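Local coordinates for mRNA interferase RelE (Escherichia coli, PDB 4FXI), which cleaves mRNA codon-specifically in the ribosomal A site, inhibiting translation during amino acid starvation as the toxin of a type II toxin-antitoxin pair, at residues 13-16 with 22-25; 63-68 with 72-77. The protein carries 1 engineered substitution. All blocks are in the same frame, centred on the assembly; numbering follows the deposited sequence.

Contact 1: 13-16 with 22-25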
loop_
_atom_site.group_PDB
_atom_site.type_symbol
_atom_site.label_atom_id
_atom_site.label_comp_id
_atom_site.label_asym_id
_atom_site.label_seq_id
_atom_site.Cartn_x
_atom_site.Cartn_y
_atom_site.Cartn_z
ATOM N N LYS A 13 5.894 1.186 -10.500
ATOM C CA LYS A 13 7.321 1.389 -10.730
ATOM C C LYS A 13 8.117 1.258 -9.431
ATOM O O LYS A 13 9.164 0.616 -9.401
ATOM C CB LYS A 13 7.575 2.743 -11.394
ATOM C CG LYS A 13 7.021 2.838 -12.806
ATOM C CD LYS A 13 7.122 4.261 -13.343
ATOM C CE LYS A 13 6.458 4.387 -14.707
ATOM N NZ LYS A 13 6.314 5.809 -15.117
ATOM N N GLU A 14 7.611 1.870 -8.361
ATOM C CA GLU A 14 8.207 1.718 -7.035
ATOM C C GLU A 14 8.311 0.246 -6.646
ATOM O O GLU A 14 9.343 -0.212 -6.148
ATOM C CB GLU A 14 7.384 2.482 -5.994
ATOM C CG GLU A 14 7.512 4.006 -6.132
ATOM C CD GLU A 14 6.490 4.766 -5.316
ATOM O OE1 GLU A 14 5.371 4.245 -5.121
ATOM O OE2 GLU A 14 6.805 5.892 -4.871
ATOM N N TRP A 15 7.230 -0.489 -6.884
ATOM C CA TRP A 15 7.181 -1.915 -6.593
ATOM C C TRP A 15 8.302 -2.688 -7.294
ATOM O O TRP A 15 8.977 -3.511 -6.676
ATOM C CB TRP A 15 5.827 -2.473 -7.016
ATOM C CG TRP A 15 5.606 -3.918 -6.689
ATOM C CD1 TRP A 15 5.665 -4.974 -7.561
ATOM C CD2 TRP A 15 5.258 -4.469 -5.412
ATOM N NE1 TRP A 15 5.376 -6.143 -6.898
ATOM C CE2 TRP A 15 5.130 -5.860 -5.580
ATOM C CE3 TRP A 15 5.056 -3.917 -4.139
ATOM C CZ2 TRP A 15 4.799 -6.710 -4.522
ATOM C CZ3 TRP A 15 4.725 -4.759 -3.099
ATOM C CH2 TRP A 15 4.598 -6.140 -3.296
ATOM N N ARG A 16 8.512 -2.421 -8.577
ATOM C CA ARG A 16 9.514 -3.179 -9.323
ATOM C C ARG A 16 10.950 -2.754 -8.975
ATOM O O ARG A 16 11.888 -3.540 -9.127
ATOM C CB ARG A 16 9.249 -3.116 -10.834
ATOM C CG ARG A 16 7.770 -3.248 -11.210
ATOM C CD ARG A 16 7.393 -4.590 -11.854
ATOM N NE ARG A 16 7.453 -5.705 -10.919
ATOM C CZ ARG A 16 6.499 -6.626 -10.758
ATOM N NH1 ARG A 16 5.386 -6.596 -11.470
ATOM N NH2 ARG A 16 6.670 -7.592 -9.874
ATOM N N VAL A 22 12.637 -7.330 0.385
ATOM C CA VAL A 22 11.581 -6.436 0.854
ATOM C C VAL A 22 10.286 -6.596 0.048
ATOM O O VAL A 22 9.187 -6.593 0.610
ATOM C CB VAL A 22 12.038 -4.953 0.855
ATOM C CG1 VAL A 22 10.855 -4.015 1.066
ATOM C CG2 VAL A 22 13.078 -4.727 1.938
ATOM N N ARG A 23 10.410 -6.744 -1.263
ATOM C CA ARG A 23 9.226 -6.955 -2.093
ATOM C C ARG A 23 8.494 -8.241 -1.709
ATOM O O ARG A 23 7.269 -8.253 -1.622
ATOM C CB ARG A 23 9.588 -6.997 -3.577
ATOM C CG ARG A 23 8.379 -7.142 -4.490
ATOM C CD ARG A 23 8.792 -7.334 -5.950
ATOM N NE ARG A 23 9.693 -6.285 -6.405
ATOM C CZ ARG A 23 10.980 -6.466 -6.683
ATOM N NH1 ARG A 23 11.535 -7.668 -6.565
ATOM N NH2 ARG A 23 11.712 -5.440 -7.088
ATOM N N GLU A 24 9.244 -9.317 -1.478
ATOM C CA GLU A 24 8.633 -10.597 -1.123
ATOM C C GLU A 24 7.901 -10.514 0.211
ATOM O O GLU A 24 6.872 -11.168 0.402
ATOM C CB GLU A 24 9.669 -11.729 -1.084
ATOM C CG GLU A 24 10.234 -12.124 -2.454
ATOM C CD GLU A 24 9.160 -12.546 -3.452
ATOM O OE1 GLU A 24 9.205 -12.075 -4.608
ATOM O OE2 GLU A 24 8.272 -13.348 -3.089
ATOM N N GLN A 25 8.450 -9.730 1.135
ATOM C CA GLN A 25 7.837 -9.529 2.447
ATOM C C GLN A 25 6.509 -8.806 2.302
ATOM O O GLN A 25 5.501 -9.209 2.886
ATOM C CB GLN A 25 8.752 -8.699 3.350
ATOM C CG GLN A 25 10.002 -9.415 3.814
ATOM C CD GLN A 25 10.833 -8.561 4.749
ATOM O OE1 GLN A 25 10.517 -8.425 5.933
ATOM N NE2 GLN A 25 11.893 -7.968 4.219
#
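Arg23 reaches over the indole of Trp15 and ends on the backbone of the helix that carries it. Its CG sits over one face of the ring, off centre toward the rim, 3.6 Å from CZ2 of Trp15, a CH-pi contact with the six-membered ring. CD follows at 3.7 Å from NE1 of Trp15. The chain of Arg23 is extended as far as CD and then bends (chi3 -54°), which carries the guanidinium past the indole instead of flat onto it; the two planes stand 66° apart. NE of Arg23 donates a nearly straight hydrogen bond of 2.9 Å to O of Trp15, which lies in the guanidinium plane, and NH2 adds a weak one to the same oxygen. NH2 of Arg23 also lies 2.8 Å from O of Arg16. The guanidinium lies near the C-terminal end of helix 9-17, where the helix dipole would probably favour a positive charge. Around the ring, Phe7 of strand 4-7 meets the indole at an angle, and Leu26 and Leu62 pack against it. The contact joins helices 9-17 and 20-35 of the helical hairpin, close to the turn between them, with Trp15 set between helix 20-35 and the sheet.

Contact 2: 63-68 with 72-77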
loop_
_atom_site.group_PDB
_atom_site.type_symbol
_atom_site.label_atom_id
_atom_site.label_comp_id
_atom_site.label_asym_id
_atom_site.label_seq_id
_atom_site.Cartn_x
_atom_site.Cartn_y
_atom_site.Cartn_z
ATOM N N VAL A 63 0.974 1.739 0.821
ATOM C CA VAL A 63 -0.294 2.374 1.107
ATOM C C VAL A 63 -1.310 2.025 0.024
ATOM O O VAL A 63 -1.020 2.109 -1.162
ATOM C CB VAL A 63 -0.146 3.910 1.209
ATOM C CG1 VAL A 63 -1.491 4.548 1.495
ATOM C CG2 VAL A 63 0.868 4.272 2.306
ATOM N N TYR A 64 -2.509 1.624 0.430
ATOM C CA TYR A 64 -3.526 1.278 -0.547
ATOM C C TYR A 64 -4.875 1.873 -0.208
ATOM O O TYR A 64 -5.170 2.130 0.956
ATOM C CB TYR A 64 -3.642 -0.247 -0.722
ATOM C CG TYR A 64 -4.079 -1.020 0.518
ATOM C CD1 TYR A 64 -5.429 -1.241 0.800
ATOM C CD2 TYR A 64 -3.136 -1.558 1.385
ATOM C CE1 TYR A 64 -5.821 -1.960 1.936
ATOM C CE2 TYR A 64 -3.516 -2.284 2.508
ATOM C CZ TYR A 64 -4.854 -2.470 2.785
ATOM O OH TYR A 64 -5.206 -3.198 3.904
ATOM N N GLN A 65 -5.686 2.069 -1.242
ATOM C CA GLN A 65 -7.044 2.572 -1.099
ATOM C C GLN A 65 -8.017 1.440 -1.405
ATOM O O GLN A 65 -7.857 0.743 -2.402
ATOM C CB GLN A 65 -7.251 3.710 -2.101
ATOM C CG GLN A 65 -8.611 4.360 -2.065
ATOM C CD GLN A 65 -8.767 5.421 -3.150
ATOM O OE1 GLN A 65 -8.379 5.217 -4.298
ATOM N NE2 GLN A 65 -9.321 6.555 -2.785
ATOM N N VAL A 66 -9.026 1.241 -0.562
ATOM C CA VAL A 66 -10.047 0.244 -0.893
ATOM C C VAL A 66 -11.203 0.884 -1.656
ATOM O O VAL A 66 -11.792 1.857 -1.196
ATOM C CB VAL A 66 -10.573 -0.442 0.358
ATOM C CG1 VAL A 66 -11.695 -1.406 -0.009
ATOM C CG2 VAL A 66 -9.428 -1.181 1.051
ATOM N N ILE A 67 -11.527 0.341 -2.825
ATOM C CA ILE A 67 -12.558 0.934 -3.671
ATOM C C ILE A 67 -13.681 -0.067 -3.894
ATOM O O ILE A 67 -13.635 -0.876 -4.831
ATOM C CB ILE A 67 -11.984 1.403 -5.028
ATOM C CG1 ILE A 67 -10.750 2.295 -4.804
ATOM C CG2 ILE A 67 -13.055 2.134 -5.845
ATOM C CD1 ILE A 67 -10.054 2.728 -6.074
ATOM N N ASP A 68 -14.683 -0.020 -3.023
ATOM C CA ASP A 68 -15.750 -1.027 -3.028
ATOM C C ASP A 68 -16.518 -1.085 -4.345
ATOM O O ASP A 68 -16.927 -2.159 -4.772
ATOM C CB ASP A 68 -16.743 -0.763 -1.891
ATOM C CG ASP A 68 -16.179 -1.106 -0.527
ATOM O OD1 ASP A 68 -15.198 -1.871 -0.463
ATOM O OD2 ASP A 68 -16.737 -0.623 0.482
ATOM N N VAL A 72 -11.920 -3.331 -5.670
ATOM C CA VAL A 72 -10.489 -3.305 -5.918
ATOM C C VAL A 72 -9.660 -2.718 -4.769
ATOM O O VAL A 72 -10.100 -1.797 -4.057
ATOM C CB VAL A 72 -10.169 -2.562 -7.237
ATOM C CG1 VAL A 72 -10.381 -1.078 -7.075
ATOM C CG2 VAL A 72 -8.742 -2.841 -7.674
ATOM N N VAL A 73 -8.471 -3.289 -4.587
ATOM C CA VAL A 73 -7.443 -2.738 -3.712
ATOM C C VAL A 73 -6.497 -1.973 -4.618
ATOM O O VAL A 73 -5.859 -2.553 -5.493
ATOM C CB VAL A 73 -6.658 -3.854 -2.969
ATOM C CG1 VAL A 73 -5.373 -3.314 -2.326
ATOM C CG2 VAL A 73 -7.546 -4.524 -1.928
ATOM N N PHE A 74 -6.427 -0.662 -4.417
ATOM C CA PHE A 74 -5.660 0.220 -5.290
ATOM C C PHE A 74 -4.381 0.638 -4.587
ATOM O O PHE A 74 -4.409 1.412 -3.632
ATOM C CB PHE A 74 -6.515 1.444 -5.644
ATOM C CG PHE A 74 -5.852 2.406 -6.586
ATOM C CD1 PHE A 74 -5.401 1.996 -7.829
ATOM C CD2 PHE A 74 -5.703 3.738 -6.233
ATOM C CE1 PHE A 74 -4.797 2.894 -8.697
ATOM C CE2 PHE A 74 -5.093 4.636 -7.100
ATOM C CZ PHE A 74 -4.643 4.209 -8.332
ATOM N N VAL A 75 -3.251 0.106 -5.032
ATOM C CA VAL A 75 -1.979 0.449 -4.405
ATOM C C VAL A 75 -1.540 1.826 -4.889
ATOM O O VAL A 75 -1.319 2.012 -6.073
ATOM C CB VAL A 75 -0.894 -0.574 -4.755
ATOM C CG1 VAL A 75 0.453 -0.159 -4.127
ATOM C CG2 VAL A 75 -1.314 -1.963 -4.263
ATOM N N ILE A 76 -1.420 2.791 -3.979
ATOM C CA ILE A 76 -1.081 4.162 -4.393
ATOM C C ILE A 76 0.360 4.588 -4.125
ATOM O O ILE A 76 0.875 5.501 -4.776
ATOM C CB ILE A 76 -1.985 5.175 -3.712
ATOM C CG1 ILE A 76 -1.860 5.034 -2.214
ATOM C CG2 ILE A 76 -3.419 4.945 -4.094
ATOM C CD1 ILE A 76 -2.911 5.778 -1.497
ATOM N N SER A 77 1.013 3.943 -3.168
ATOM C CA SER A 77 2.336 4.375 -2.758
ATOM C C SER A 77 3.118 3.244 -2.096
ATOM O O SER A 77 2.606 2.557 -1.206
ATOM C CB SER A 77 2.220 5.561 -1.791
ATOM O OG SER A 77 3.500 6.085 -1.477
#
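Ile67 and Val72 lie side by side at the turn end of an antiparallel hairpin, strands 60-67 and 72-78. From Ile67, CB meets CG1 of Val72 at 3.6 Å; CG1 of Ile67 passes along the same methyl, and CD1 reaches beyond it to CB of Phe74, 3.8 Å away. That reach follows from chi1 -52°, with CG1 anti to the carbonyl carbon, and an extended chi2. Gln65 shares this face: its chain is extended, and OE1 comes 3.6 Å from CD2 of Phe74, the amide and ring planes 35° apart. On the face of Tyr64, Val66, Val73 and Val75, CG1 of Val73 touches CD1 of Tyr64 at 3.8 Å, while OH of Tyr64 is hydrogen-bonded to O of Pro37. Tyr64 also packs on Val33, and Val73 on Leu34, both of helix 20-35.

Pairing is regular from Ile67 with Val72 through to Tyr64 with Val75; beyond Tyr64 the register slips by one residue, and Ile76 and Ser77 both face Val63 in a classic beta bulge. O of Val63 accepts Ile76 N at 2.9 Å and, weakly, Ser77 N, whereas Val63 N gives a straight bond of 2.7 Å to O of Ser77. At the bulge CG1 of Val63 packs on CD1 of Ile76 at 3.5 Å, next to Ala90 of helix 85-94. Strand 4-7 runs beside 72-78 and strand 52-54 beside 60-67, making the hairpin the two middle strands. Backbone polarity is therefore met strand to strand, while the face of Tyr64, Val66, Val73 and Val75 is buried, helix 20-35 packing on it, and Gln65, Ile67 and Phe74 opposite are partly exposed; the one irregularity lies at the end near Lys52 and Arg61.

How the contacts relate
Contact 1 lies in the helical hairpin, earlier in the chain than contact 2 in the central sheet, and their centres are about 16 Å apart on opposite sides of the chain's centre. They nevertheless touch: OE1 of Glu14 is 3.8 Å from CA of Ser77 and accepts a hydrogen bond from Val78 N, while its OE2 makes a salt bridge to Arg93, joining helix 9-17 to the end of strand 72-78 and to helix 85-94. Contact 2 lies near the proposed active site through Val63, whose side chain is about 5 Å from those of Arg61, a proposed transition-state stabiliser, and Lys52, the proposed proton acceptor. In contact 1 the side chain of Trp15 is about 10 Å from that of Arg61.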